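Local coordinates for protein short chain dehydrogenase (Salmonella typhi, PDB 3G1T) that is probably an NAD(P)(H)-dependent oxidoreductase of the short-chain dehydrogenase family, its substrate not established, at residues A[56-59]-A[60-64]; A[108-111]-A[112-115]. All blocks are in the same frame, centred on the assembly; numbering follows the deposited sequence.

Contact 1 (residues 56-64) and contact 2 (residues 108-115) occupy opposite sides of the chain's centre, with their own centres about 43 Å apart and their nearest atoms about 29 Å apart. Both belong to the Rossmann-type parallel sheet fold of short-chain dehydrogenases. Contact 1 comes first along the chain and ends helix 48-62, the crossover between strands 40-45 and 67-70 at one margin of the sheet. Contact 2 follows strand 97-99 near the middle of the sheet and leads into helix 116-142. One therefore finishes a helix and the other starts one. The second subunit touches contact 2 but not contact 1, which places contact 2 at the dimer interface.

Contact 1 of 2, residues A[56-59]-A[60-64]; sequences QHIA and DEQHV
Gln-56 and Asp-60 meet through the backbone of the last turns of helix 48-62, Asp-60 N donating to Gln-56 O at 2.7 Å with an N-H...O angle of 161°. The same i to i+4 pattern joins Glu-61 N to His-57 O and Gln-62 N to Ile-58 O, the latter only 2.6 Å long. It closes with His-63 N on Ala-59 O at 2.8 Å. His-63 then leaves the helix with a positive phi.

Among polar side chains, His-57 and Glu-61 meet one turn apart, carboxylate oxygen to ring edge. Glu-61 OE2 lies 2.9 Å from His-57 NE2, with the carboxylate turned 80° to the ring. The imidazole lies along the helix flank, where the extended Glu-61 can meet it, because His-57 CG stands anti to the backbone N (chi1 -177°). Glu-61 OE1 makes a salt bridge with Arg-36 of helix 25-36, and Gln-56 OE1 bonds to Arg-52.

The apolar part is small: Ile-58 CG2 touches the aliphatic Gln-62 CG at 3.9 Å. Branched Ile-58 suits the inner face, packing on Leu-32 and Ala-35 of helix 25-36, whereas small Ala-59 reaches the loop at Gln-65. On the His-57 imidazole, the Glu-61 carboxylate and the touching Arg-28 and Arg-36 probably pull in opposite directions electrostatically, while the salt bridge from Glu-61 to Arg-36 ties this C-terminal turn to helix 25-36.

Contact 2 of 2, residues A[108-111]-A[112-115]; sequences IGPM and SEQD
Pro-110 and Glu-113 close a beta turn, the first of two that overlap between strand 97-99 and helix 116-142 of this Rossmann-type fold. Glu-113 N donates to Pro-110 O at 2.9 Å, from well above the carbonyl plane. Both central residues, Met-111 and Ser-112, have helical backbone angles. Gln-114 N continues the bend, weakly shared between Met-111 O (3.5 Å) and Pro-110 O (3.0 Å), the oxygen that also takes Glu-113 N.

Over this backbone, the Glu-113 carboxyl group crosses the proline ring, its CD 3.7 Å from Pro-110 CG. Ser-112 OG lies 3.7 Å from the same CG. The rigid pyrrolidine thus offers an apolar surface to two polar chains near the protein surface. On the buried side, Met-111 SD comes to 4.2 Å from Gln-114 CG. Its flexible thioether, bent at both chi2 and chi3, packs on Trp-119 and on Phe-131 of the second subunit.

Further out, Gly-109, at a phi of 163° readily reached by glycine, bonds through its backbone to Asn-163. Gln-135 of the second subunit donates to the carbonyls of Met-111 and Gln-114, and Glu-184 OE1 of that subunit accepts a hydrogen bond from Met-111 N. Asp-115, a good N-cap residue, starts helix 116-142 with its OD2 accepting Ile-118 N.

Contact 1 of 2, residues A[56-59]-A[60-64]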
ATOM      1  N   GLN A  56      -6.427 -30.526 -15.599  1.00 22.09           N
ATOM      2  CA  GLN A  56      -6.501 -31.954 -15.969  1.00 23.86           C
ATOM      3  C   GLN A  56      -6.491 -32.851 -14.728  1.00 22.30           C
ATOM      4  O   GLN A  56      -7.181 -33.850 -14.667  1.00 19.19           O
ATOM      5  CB  GLN A  56      -5.350 -32.335 -16.917  1.00 26.88           C
ATOM      6  CG  GLN A  56      -5.333 -31.514 -18.226  1.00 47.44           C
ATOM      7  CD  GLN A  56      -5.624 -32.306 -19.518  1.00 30.96           C
ATOM      8  OE1 GLN A  56      -5.232 -31.879 -20.613  1.00 46.32           O
ATOM      9  NE2 GLN A  56      -6.338 -33.443 -19.389  1.00 47.23           N
ATOM     10  N   HIS A  57      -5.741 -32.433 -13.715  1.00 23.87           N
ATOM     11  CA  HIS A  57      -5.680 -33.155 -12.447  1.00 23.80           C
ATOM     12  C   HIS A  57      -7.081 -33.109 -11.825  1.00 22.42           C
ATOM     13  O   HIS A  57      -7.595 -34.131 -11.419  1.00 22.26           O
ATOM     14  CB  HIS A  57      -4.555 -32.536 -11.569  1.00 28.29           C
ATOM     15  CG  HIS A  57      -4.308 -33.219 -10.243  1.00 32.24           C
ATOM     16  ND1 HIS A  57      -3.179 -32.969  -9.490  1.00 32.38           N
ATOM     17  CD2 HIS A  57      -5.010 -34.157  -9.554  1.00 32.50           C
ATOM     18  CE1 HIS A  57      -3.213 -33.684  -8.372  1.00 32.37           C
ATOM     19  NE2 HIS A  57      -4.305 -34.425  -8.392  1.00 32.94           N
ATOM     20  N   ILE A  58      -7.741 -31.946 -11.819  1.00 21.37           N
ATOM     21  CA  ILE A  58      -9.085 -31.824 -11.220  1.00 20.20           C
ATOM     22  C   ILE A  58     -10.050 -32.678 -12.071  1.00 20.34           C
ATOM     23  O   ILE A  58     -10.879 -33.408 -11.501  1.00 20.71           O
ATOM     24  CB  ILE A  58      -9.535 -30.318 -11.135  1.00 19.51           C
ATOM     25  CG1 ILE A  58      -8.774 -29.566 -10.034  1.00 22.38           C
ATOM     26  CG2 ILE A  58     -11.109 -30.140 -10.965  1.00 21.03           C
ATOM     27  CD1 ILE A  58      -8.839 -27.992 -10.169  1.00 19.94           C
ATOM     28  N   ALA A  59      -9.926 -32.598 -13.405  1.00 20.12           N
ATOM     29  CA  ALA A  59     -10.775 -33.398 -14.329  1.00 20.93           C
ATOM     30  C   ALA A  59     -10.613 -34.878 -14.081  1.00 20.83           C
ATOM     31  O   ALA A  59     -11.613 -35.610 -13.991  1.00 21.90           O
ATOM     32  CB  ALA A  59     -10.500 -33.094 -15.765  1.00 21.73           C
ATOM     33  N   ASP A  60      -9.365 -35.298 -13.893  1.00 23.73           N
ATOM     34  CA  ASP A  60      -9.086 -36.719 -13.518  1.00 26.33           C
ATOM     35  C   ASP A  60      -9.748 -37.159 -12.221  1.00 28.17           C
ATOM     36  O   ASP A  60     -10.029 -38.351 -12.026  1.00 28.85           O
ATOM     37  CB  ASP A  60      -7.599 -36.990 -13.401  1.00 28.01           C
ATOM     38  CG  ASP A  60      -6.885 -36.908 -14.731  1.00 22.91           C
ATOM     39  OD1 ASP A  60      -7.583 -36.925 -15.760  1.00 30.01           O
ATOM     40  OD2 ASP A  60      -5.632 -36.814 -14.715  1.00 29.75           O
ATOM     41  N   GLU A  61      -9.966 -36.220 -11.312  1.00 28.54           N
ATOM     42  CA  GLU A  61     -10.636 -36.545 -10.062  1.00 29.95           C
ATOM     43  C   GLU A  61     -12.171 -36.264 -10.049  1.00 32.05           C
ATOM     44  O   GLU A  61     -12.908 -37.000  -9.421  1.00 33.66           O
ATOM     45  CB  GLU A  61      -9.992 -35.789  -8.905  1.00 29.77           C
ATOM     46  CG  GLU A  61      -8.721 -36.341  -8.347  1.00 38.91           C
ATOM     47  CD  GLU A  61      -8.098 -35.366  -7.343  1.00 30.38           C
ATOM     48  OE1 GLU A  61      -8.876 -34.615  -6.651  1.00 39.41           O
ATOM     49  OE2 GLU A  61      -6.855 -35.313  -7.266  1.00 39.50           O
ATOM     50  N   GLN A  62     -12.635 -35.175 -10.674  1.00 33.92           N
ATOM     51  CA  GLN A  62     -14.056 -34.735 -10.601  1.00 33.39           C
ATOM     52  C   GLN A  62     -14.883 -35.088 -11.835  1.00 36.79           C
ATOM     53  O   GLN A  62     -16.135 -35.068 -11.779  1.00 36.07           O
ATOM     54  CB  GLN A  62     -14.166 -33.216 -10.375  1.00 31.73           C
ATOM     55  CG  GLN A  62     -13.380 -32.660  -9.138  1.00 30.04           C
ATOM     56  CD  GLN A  62     -13.602 -33.394  -7.818  1.00 27.38           C
ATOM     57  OE1 GLN A  62     -12.690 -33.481  -6.998  1.00 30.68           O
ATOM     58  NE2 GLN A  62     -14.792 -33.935  -7.610  1.00 31.27           N
ATOM     59  N   HIS A  63     -14.162 -35.353 -12.940  1.00 39.40           N
ATOM     60  CA  HIS A  63     -14.698 -35.782 -14.243  1.00 42.41           C
ATOM     61  C   HIS A  63     -15.330 -34.671 -15.121  1.00 42.50           C
ATOM     62  O   HIS A  63     -15.972 -34.978 -16.141  1.00 43.65           O
ATOM     63  CB  HIS A  63     -15.600 -37.033 -14.093  1.00 45.39           C
ATOM     64  CG  HIS A  63     -14.926 -38.192 -13.406  1.00 48.79           C
ATOM     65  ND1 HIS A  63     -13.891 -38.906 -13.977  1.00 47.51           N
ATOM     66  CD2 HIS A  63     -15.142 -38.757 -12.190  1.00 47.99           C
ATOM     67  CE1 HIS A  63     -13.511 -39.868 -13.152  1.00 48.66           C
ATOM     68  NE2 HIS A  63     -14.251 -39.798 -12.059  1.00 48.01           N
ATOM     69  N   VAL A  64     -15.156 -33.401 -14.714  1.00 40.43           N
ATOM     70  CA  VAL A  64     -15.503 -32.213 -15.532  1.00 39.75           C
ATOM     71  C   VAL A  64     -14.278 -31.286 -15.533  1.00 38.00           C
ATOM     72  O   VAL A  64     -13.839 -30.876 -14.441  1.00 37.63           O
ATOM     73  CB  VAL A  64     -16.670 -31.373 -14.927  1.00 40.67           C
ATOM     74  CG1 VAL A  64     -17.219 -30.390 -15.988  1.00 60.39           C
ATOM     75  CG2 VAL A  64     -17.798 -32.268 -14.333  1.00 60.13           C
TER

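Contact 2 of 2, residues A[108-111]-A[112-115]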
ATOM      1  N   ILE A 108      14.344  -9.034  -1.732  1.00 17.06           N
ATOM      2  CA  ILE A 108      14.483  -8.952  -0.277  1.00 15.29           C
ATOM      3  C   ILE A 108      15.843  -8.280   0.020  1.00 16.36           C
ATOM      4  O   ILE A 108      16.908  -8.819  -0.378  1.00 19.57           O
ATOM      5  CB  ILE A 108      14.473 -10.432   0.438  1.00 19.43           C
ATOM      6  CG1 ILE A 108      13.088 -11.173   0.365  1.00 13.84           C
ATOM      7  CG2 ILE A 108      14.922 -10.367   1.932  1.00 18.54           C
ATOM      8  CD1 ILE A 108      11.861 -10.329   0.896  1.00 19.84           C
ATOM      9  N   GLY A 109      15.855  -7.177   0.778  1.00 14.59           N
ATOM     10  CA  GLY A 109      17.104  -6.423   0.993  1.00 15.21           C
ATOM     11  C   GLY A 109      16.712  -5.058   1.495  1.00 15.30           C
ATOM     12  O   GLY A 109      15.522  -4.763   1.587  1.00 15.03           O
ATOM     13  N   PRO A 110      17.701  -4.233   1.826  1.00 15.43           N
ATOM     14  CA  PRO A 110      17.414  -2.929   2.522  1.00 13.21           C
ATOM     15  C   PRO A 110      16.864  -1.875   1.586  1.00 14.51           C
ATOM     16  O   PRO A 110      17.008  -1.938   0.376  1.00 13.93           O
ATOM     17  CB  PRO A 110      18.780  -2.529   3.126  1.00 14.51           C
ATOM     18  CG  PRO A 110      19.758  -3.103   2.077  1.00 16.23           C
ATOM     19  CD  PRO A 110      19.140  -4.525   1.746  1.00 14.97           C
ATOM     20  N   MET A 111      16.068  -0.977   2.165  1.00 12.82           N
ATOM     21  CA  MET A 111      15.453   0.097   1.425  1.00 14.33           C
ATOM     22  C   MET A 111      16.494   0.927   0.688  1.00 15.17           C
ATOM     23  O   MET A 111      16.173   1.429  -0.413  1.00 15.93           O
ATOM     24  CB  MET A 111      14.648   0.994   2.365  1.00 13.85           C
ATOM     25  CG  MET A 111      13.343   0.267   2.835  1.00 17.42           C
ATOM     26  SD  MET A 111      12.026   0.023   1.578  1.00  8.98           S
ATOM     27  CE  MET A 111      11.362   1.698   1.461  1.00 19.23           C
ATOM     28  N   SER A 112      17.716   1.033   1.246  1.00 15.48           N
ATOM     29  CA  SER A 112      18.795   1.789   0.546  1.00 18.22           C
ATOM     30  C   SER A 112      19.140   1.194  -0.836  1.00 20.37           C
ATOM     31  O   SER A 112      19.615   1.914  -1.733  1.00 20.15           O
ATOM     32  CB  SER A 112      20.052   1.812   1.377  1.00 17.92           C
ATOM     33  OG  SER A 112      20.471   0.487   1.516  1.00 19.13           O
ATOM     34  N   GLU A 113      18.852  -0.095  -0.984  1.00 19.21           N
ATOM     35  CA  GLU A 113      19.195  -0.895  -2.194  1.00 19.04           C
ATOM     36  C   GLU A 113      18.020  -1.327  -3.041  1.00 19.15           C
ATOM     37  O   GLU A 113      18.202  -1.708  -4.206  1.00 19.48           O
ATOM     38  CB  GLU A 113      19.963  -2.191  -1.759  1.00 19.24           C
ATOM     39  CG  GLU A 113      21.437  -2.013  -1.364  1.00 31.90           C
ATOM     40  CD  GLU A 113      22.065  -3.317  -0.778  1.00 23.39           C
ATOM     41  OE1 GLU A 113      21.585  -4.461  -1.083  1.00 31.76           O
ATOM     42  OE2 GLU A 113      23.033  -3.165   0.038  1.00 31.63           O
ATOM     43  N   GLN A 114      16.776  -1.224  -2.560  1.00 17.95           N
ATOM     44  CA  GLN A 114      15.683  -1.777  -3.371  1.00 17.85           C
ATOM     45  C   GLN A 114      15.652  -1.259  -4.803  1.00 18.20           C
ATOM     46  O   GLN A 114      15.605  -0.038  -5.029  1.00 18.67           O
ATOM     47  CB  GLN A 114      14.320  -1.440  -2.770  1.00 17.39           C
ATOM     48  CG  GLN A 114      14.013  -2.132  -1.464  1.00 18.22           C
ATOM     49  CD  GLN A 114      13.275  -3.426  -1.649  1.00 20.47           C
ATOM     50  OE1 GLN A 114      13.764  -4.503  -1.167  1.00 19.28           O
ATOM     51  NE2 GLN A 114      12.101  -3.386  -2.320  1.00 14.82           N
ATOM     52  N   ASP A 115      15.634  -2.167  -5.777  1.00 15.61           N
ATOM     53  CA  ASP A 115      15.579  -1.742  -7.173  1.00 17.85           C
ATOM     54  C   ASP A 115      14.250  -1.034  -7.486  1.00 16.60           C
ATOM     55  O   ASP A 115      13.191  -1.650  -7.282  1.00 16.25           O
ATOM     56  CB  ASP A 115      15.669  -2.922  -8.118  1.00 22.86           C
ATOM     57  CG  ASP A 115      15.556  -2.473  -9.522  1.00 22.89           C
ATOM     58  OD1 ASP A 115      16.453  -1.755  -9.963  1.00 28.00           O
ATOM     59  OD2 ASP A 115      14.582  -2.774 -10.161  1.00 26.51           O
TER